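PDB 4F2N: superoxide dismutase from Leishmania major, which catalyses, as an iron superoxide dismutase, the conversion of superoxide into molecular oxygen and hydrogen peroxide. Local coordinates for residues E83-I86 and L87-G91; A102-H105 and F106-F110; T189-V192 and W193-Y197. All coordinates share one frame; numbering follows the deposited sequence.

Contact 1: E83-I86 and L87-G91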
# COMPACT_ATOMS: atom_id res chain seq x y z
N GLU B 83 18.23 13.33 -2.50
CA GLU B 83 17.75 13.41 -3.89
C GLU B 83 18.76 12.89 -4.91
O GLU B 83 18.41 12.30 -5.94
CB GLU B 83 17.39 14.84 -4.22
CG GLU B 83 16.08 15.23 -3.56
CD GLU B 83 15.88 16.73 -3.54
OE1 GLU B 83 15.60 17.27 -4.62
OE2 GLU B 83 15.98 17.33 -2.44
N GLU B 84 20.04 13.10 -4.63
CA GLU B 84 21.07 12.56 -5.50
C GLU B 84 20.99 11.01 -5.52
O GLU B 84 21.14 10.38 -6.57
CB GLU B 84 22.45 13.06 -5.07
CG GLU B 84 23.58 12.60 -5.96
CD GLU B 84 24.81 13.50 -5.89
OE1 GLU B 84 24.72 14.67 -5.43
OE2 GLU B 84 25.88 13.02 -6.31
N ILE B 85 20.75 10.41 -4.36
CA ILE B 85 20.60 8.94 -4.32
C ILE B 85 19.37 8.48 -5.15
O ILE B 85 19.45 7.55 -5.95
CB ILE B 85 20.53 8.40 -2.87
CG1 ILE B 85 21.75 8.85 -2.03
CG2 ILE B 85 20.39 6.88 -2.88
CD1 ILE B 85 21.70 8.44 -0.57
N ILE B 86 18.25 9.17 -4.98
CA ILE B 86 17.03 8.92 -5.73
C ILE B 86 17.31 8.97 -7.22
O ILE B 86 16.97 8.03 -7.96
CB ILE B 86 15.93 9.94 -5.33
CG1 ILE B 86 15.62 9.81 -3.82
CG2 ILE B 86 14.65 9.76 -6.15
CD1 ILE B 86 14.61 10.81 -3.35
N LEU B 87 17.94 10.06 -7.66
CA LEU B 87 18.18 10.25 -9.08
C LEU B 87 19.17 9.24 -9.67
O LEU B 87 19.05 8.88 -10.83
CB LEU B 87 18.62 11.69 -9.38
CG LEU B 87 17.52 12.75 -9.13
CD1 LEU B 87 18.10 14.15 -9.38
CD2 LEU B 87 16.28 12.52 -9.99
N ALA B 88 20.12 8.77 -8.86
CA ALA B 88 21.12 7.80 -9.31
C ALA B 88 20.57 6.36 -9.32
O ALA B 88 21.11 5.49 -10.00
CB ALA B 88 22.34 7.89 -8.42
N THR B 89 19.48 6.11 -8.60
CA THR B 89 18.92 4.75 -8.49
C THR B 89 17.60 4.52 -9.25
O THR B 89 17.24 3.37 -9.53
CB THR B 89 18.74 4.31 -7.01
OG1 THR B 89 17.92 5.26 -6.30
CG2 THR B 89 20.10 4.20 -6.32
N THR B 90 16.91 5.60 -9.59
CA THR B 90 15.60 5.53 -10.27
C THR B 90 15.70 4.75 -11.58
O THR B 90 16.65 4.92 -12.35
CB THR B 90 14.93 6.92 -10.46
OG1 THR B 90 13.60 6.75 -10.97
CG2 THR B 90 15.74 7.82 -11.41
N GLY B 91 14.74 3.87 -11.80
CA GLY B 91 14.68 3.06 -13.02
C GLY B 91 15.78 2.04 -13.21
O GLY B 91 15.87 1.45 -14.27

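Contact 2: A102-H105 and F106-F110. With FE2 (Fe (II) ion), chain N.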
# COMPACT_ATOMS: atom_id res chain seq x y z
N ALA B 102 15.49 5.47 -0.04
CA ALA B 102 15.90 6.88 -0.24
C ALA B 102 14.71 7.76 -0.60
O ALA B 102 14.49 8.84 0.02
CB ALA B 102 16.98 6.97 -1.32
N ALA B 103 13.89 7.28 -1.54
CA ALA B 103 12.66 8.02 -1.92
C ALA B 103 11.69 8.11 -0.74
O ALA B 103 11.18 9.18 -0.49
CB ALA B 103 11.98 7.38 -3.14
N GLN B 104 11.44 7.01 -0.02
CA GLN B 104 10.56 7.11 1.15
C GLN B 104 11.09 8.06 2.22
O GLN B 104 10.32 8.77 2.89
CB GLN B 104 10.24 5.73 1.76
CG GLN B 104 9.27 4.91 0.91
CD GLN B 104 7.84 5.50 0.89
OE1 GLN B 104 7.57 6.47 0.16
NE2 GLN B 104 6.94 4.93 1.67
N HIS B 105 12.42 8.09 2.41
CA HIS B 105 13.01 9.04 3.37
C HIS B 105 12.73 10.46 2.94
O HIS B 105 12.24 11.28 3.72
CB HIS B 105 14.52 8.78 3.58
CG HIS B 105 15.21 9.80 4.45
ND1 HIS B 105 14.62 10.35 5.55
CD2 HIS B 105 16.50 10.36 4.38
CE1 HIS B 105 15.48 11.20 6.14
NE2 HIS B 105 16.62 11.23 5.42
N PHE B 106 12.99 10.74 1.68
CA PHE B 106 12.72 12.06 1.13
C PHE B 106 11.21 12.37 1.23
O PHE B 106 10.83 13.47 1.68
CB PHE B 106 13.19 12.15 -0.34
CG PHE B 106 12.69 13.40 -1.04
CD1 PHE B 106 13.44 14.57 -1.00
CD2 PHE B 106 11.46 13.41 -1.70
CE1 PHE B 106 12.97 15.75 -1.60
CE2 PHE B 106 10.98 14.57 -2.31
CZ PHE B 106 11.74 15.75 -2.26
N ASN B 107 10.37 11.42 0.81
CA ASN B 107 8.92 11.69 0.74
C ASN B 107 8.39 12.06 2.11
O ASN B 107 7.62 13.02 2.23
CB ASN B 107 8.13 10.50 0.17
CG ASN B 107 8.47 10.22 -1.27
OD1 ASN B 107 8.97 11.10 -2.00
ND2 ASN B 107 8.19 9.01 -1.70
N HIS B 108 8.80 11.31 3.14
CA HIS B 108 8.33 11.59 4.52
C HIS B 108 8.87 12.90 5.04
O HIS B 108 8.15 13.66 5.69
CB HIS B 108 8.65 10.44 5.50
CG HIS B 108 7.76 9.22 5.31
ND1 HIS B 108 8.03 8.26 4.39
CD2 HIS B 108 6.55 8.88 5.90
CE1 HIS B 108 7.06 7.34 4.40
NE2 HIS B 108 6.13 7.71 5.31
N SER B 109 10.16 13.17 4.80
CA SER B 109 10.77 14.44 5.23
C SER B 109 10.03 15.63 4.67
O SER B 109 9.80 16.62 5.36
CB SER B 109 12.26 14.48 4.85
OG SER B 109 12.94 13.44 5.54
N PHE B 110 9.65 15.52 3.41
CA PHE B 110 8.97 16.60 2.72
C PHE B 110 7.58 16.77 3.31
O PHE B 110 7.15 17.89 3.61
CB PHE B 110 8.90 16.32 1.20
CG PHE B 110 8.36 17.49 0.43
CD1 PHE B 110 9.15 18.63 0.22
CD2 PHE B 110 7.07 17.48 -0.07
CE1 PHE B 110 8.66 19.72 -0.49
CE2 PHE B 110 6.57 18.58 -0.78
CZ PHE B 110 7.36 19.69 -0.99
FE FE2 N . 4.16 7.16 5.24
O HOH W 1 4.47 6.29 3.18

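Contact 3: T189-V192 and W193-Y197. With FE2 (Fe (II) ion), chain N.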
# COMPACT_ATOMS: atom_id res chain seq x y z
N THR B 189 2.78 17.64 -0.57
CA THR B 189 2.43 16.22 -0.72
C THR B 189 1.48 15.74 0.37
O THR B 189 1.48 16.29 1.48
CB THR B 189 3.68 15.29 -0.77
OG1 THR B 189 3.30 14.02 -1.32
CG2 THR B 189 4.26 15.02 0.62
N ALA B 190 0.68 14.71 0.06
CA ALA B 190 -0.09 13.98 1.08
C ALA B 190 0.28 12.53 0.93
O ALA B 190 0.22 11.95 -0.18
CB ALA B 190 -1.59 14.17 0.86
N ASP B 191 0.70 11.92 2.03
CA ASP B 191 0.97 10.48 2.06
C ASP B 191 -0.37 9.74 2.03
O ASP B 191 -1.23 10.02 2.88
CB ASP B 191 1.69 10.17 3.39
CG ASP B 191 2.25 8.76 3.47
OD1 ASP B 191 2.06 7.96 2.52
OD2 ASP B 191 2.93 8.45 4.50
N VAL B 192 -0.59 8.85 1.06
CA VAL B 192 -1.80 8.03 1.10
C VAL B 192 -1.49 6.53 1.18
O VAL B 192 -2.34 5.69 0.88
CB VAL B 192 -2.81 8.35 -0.03
CG1 VAL B 192 -3.34 9.77 0.11
CG2 VAL B 192 -2.12 8.22 -1.37
N TRP B 193 -0.28 6.18 1.63
CA TRP B 193 -0.11 4.84 2.23
C TRP B 193 -1.11 4.72 3.33
O TRP B 193 -1.35 5.71 4.07
CB TRP B 193 1.29 4.70 2.81
CG TRP B 193 2.38 4.42 1.77
CD1 TRP B 193 2.79 5.24 0.73
CD2 TRP B 193 3.28 3.29 1.77
NE1 TRP B 193 3.85 4.67 0.04
CE2 TRP B 193 4.19 3.48 0.62
CE3 TRP B 193 3.41 2.13 2.56
CZ2 TRP B 193 5.18 2.55 0.30
CZ3 TRP B 193 4.42 1.19 2.23
CH2 TRP B 193 5.28 1.41 1.13
N GLU B 194 -1.67 3.52 3.52
CA GLU B 194 -2.74 3.35 4.51
C GLU B 194 -2.26 3.64 5.92
O GLU B 194 -3.03 4.13 6.76
CB GLU B 194 -3.37 1.95 4.44
CG GLU B 194 -4.16 1.73 3.15
CD GLU B 194 -4.78 0.33 3.06
OE1 GLU B 194 -4.04 -0.68 3.19
OE2 GLU B 194 -6.02 0.27 2.79
N HIS B 195 -0.98 3.37 6.18
CA HIS B 195 -0.42 3.71 7.50
C HIS B 195 -0.45 5.19 7.81
O HIS B 195 -0.34 5.54 9.00
CB HIS B 195 1.02 3.14 7.69
CG HIS B 195 2.08 3.86 6.89
ND1 HIS B 195 2.84 3.22 5.95
CD2 HIS B 195 2.51 5.20 6.91
CE1 HIS B 195 3.72 4.11 5.40
NE2 HIS B 195 3.51 5.33 5.98
N ALA B 196 -0.58 6.07 6.81
CA ALA B 196 -0.56 7.52 7.12
C ALA B 196 -1.80 7.90 7.91
O ALA B 196 -1.77 8.86 8.72
CB ALA B 196 -0.43 8.37 5.85
N TYR B 197 -2.89 7.17 7.71
CA TYR B 197 -4.17 7.59 8.29
C TYR B 197 -4.93 6.49 9.00
O TYR B 197 -5.99 6.77 9.55
CB TYR B 197 -5.10 8.17 7.19
CG TYR B 197 -5.37 7.21 6.04
CD1 TYR B 197 -6.44 6.29 6.10
CD2 TYR B 197 -4.56 7.19 4.91
CE1 TYR B 197 -6.67 5.39 5.03
CE2 TYR B 197 -4.79 6.32 3.86
CZ TYR B 197 -5.83 5.42 3.93
OH TYR B 197 -6.07 4.55 2.90
FE FE2 N . 4.16 7.16 5.24
O HOH W 1 4.47 6.29 3.18

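Contact 1: E83-I86 and L87-G91
The flat carbonyls of I85 and I86 are met by T89 and T90. T89 OG1 stands above the plane of the I85 carbonyl, 35° out of it, and donates to I85 O over 2.8 Å. T89 N likewise comes from above the plane of I86, 67° out, while T90 N reaches I86 O nearly end-on, at 2.9 Å. This is the C-terminal end of the short helix 82-89 in the alpha-hairpin domain. L87 N and A88 N still bond to the carbonyls four residues back, L87 N to E83 O at 2.9 Å and A88 N to E84 O at 3.0 Å. T89 N then divides itself: its bond to I85 O is weak, and it turns to I86 O, where it joins T90 N, so that two donors grip one oxygen.

Threonine suits this last turn. With OG1 held between the backbone N and the carbonyl carbon (chi1 56°), its hydroxyl folds back onto I85 O, where it probably compensates for the weak amide bond. CG2 falls on the side of the backbone N, 4.4 Å from CG2 of I85, and adds a hydrophobic touch on the side where T89 meets F99 of helix 96-113. T90 is the first residue to leave the helical conformation, and G91 follows with a positive phi, which glycine accepts easily.

The side chains divide by environment. I85 packs on A102 and I86 on F106 of helix 96-113, where branched apolar side chains fill the helix-helix interface, and E83 is buried with its carboxylate held by the amides of T25 and L26. L87 and A88 lie on the exposed side, where L87 CG rests 3.3 Å from E83 O.

Contact 2: A102-H105 and F106-F110
H108 holds CG beside its backbone N (chi1 -74°), which tips the imidazole back along the helix to Q104. Q104 is bent at chi2 (-68°), a kink that turns its amide to N107 and to the H108 ring. ND1 of H108 donates to Q104 O over 2.8 Å, and this oxygen lies almost in the ring plane. The same carbonyl takes the H108 amide on the opposite face, so two bonds grip this oxygen; the ring itself is fixed in rotation by ND1 on Q104 O and NE2 on the iron. A histidine suits the place because its second nitrogen, NE2, is then left to bind iron at 2.0 Å.

The setting is helix 96-113 of the alpha-hairpin domain, which supplies one of the four protein ligands of the metal site. Q104 belongs to the second shell: its NE2 donates over 3.2 Å to the water bound to iron and also bonds to Y66, while OE1 accepts from W156. A glutamine carried by the N-terminal domain at this position is a feature of iron-type superoxide dismutases.

N107 ND2 makes a further bond to Q104 OE1 at 3.2 Å, in the plane of the acceptor's carbonyl, although the two amide planes stand 76° apart. The second N-H direction of a primary amide is useful here, as ND2 also bonds to A176 O.

On another side of the helix the small hydroxyl of S109 drops back onto H105 O at 2.9 Å. S109 OG lies 3.4 Å from CE1 of the H105 ring, whose ND1 bonds to H63.

Contact 3: T189-V192 and W193-Y197
D191 and H195 meet through the iron. D191 OD2 binds it at 1.9 Å and H195 NE2 at 2.1 Å, which brings these two donor atoms to 3.5 Å from each other as fellow ligands. The carboxylate and imidazole planes stand nearly perpendicular, 80° apart. H58, H108 and a water bring the coordination number to five, the trigonal-bipyramidal pattern known for this family. The segment carries the family signature D-x-W-E-H, in which the aspartate closes a strand and the histidine follows four residues later.

Hydrogen bonding uses the other carboxylate oxygen. W193 N donates to D191 OD1 over 3.1 Å, coming from above the carboxylate plane, 44° out of it, while the iron-bound water gives OD1 a weak bond as well. Aspartate suits the place because one oxygen can take the metal as the other takes a backbone amide. H195 ND1, on the side of the ring away from the iron, bonds to E194 of the second subunit and so ties the metal site to the dimer interface.

Packing fills in the turn. A196 CB lies 3.6 Å from D191 CG, a spot where a small methyl fits against the carboxylate. W193 CD1 sits 3.3 Å from D191 OD1, and one face of the indole, toward its rim, meets the iron-bound water. Y197 brings CE2, at the ring edge, within 3.9 Å of V192 O, with E194 O over one face of the same ring.

The contact continues strand 185-191, an outermost strand of the sheet within this chain, into the loop before helix 198-201. Strand 155-161 pairs with it, helix 205-212 packs on A190, V192 and A196, and helix 96-113 packs on T189, D191 and W193.

Along the chain the contacts come in series, 83-91, then 102-110, then 189-197. Contacts 1 and 2 lie on successive helices, 82-89 and 96-113, of the alpha-hairpin domain; their centres are about 12 Å apart, and I86 CD1 packs 3.6 Å from F106 CB. Contact 3 belongs to the C-terminal domain, yet its centre is also about 12 Å from that of contact 2, and the two share the iron and its water. W193 CZ2 approaches Q104 NE2 to 3.3 Å across this boundary. Contact 1 stands about 22 Å from contact 3, centre to centre, and takes no part in the site. The metal is thus held between two domains, and helix 96-113 joins contact 1, on its neighbouring helix, to the iron site.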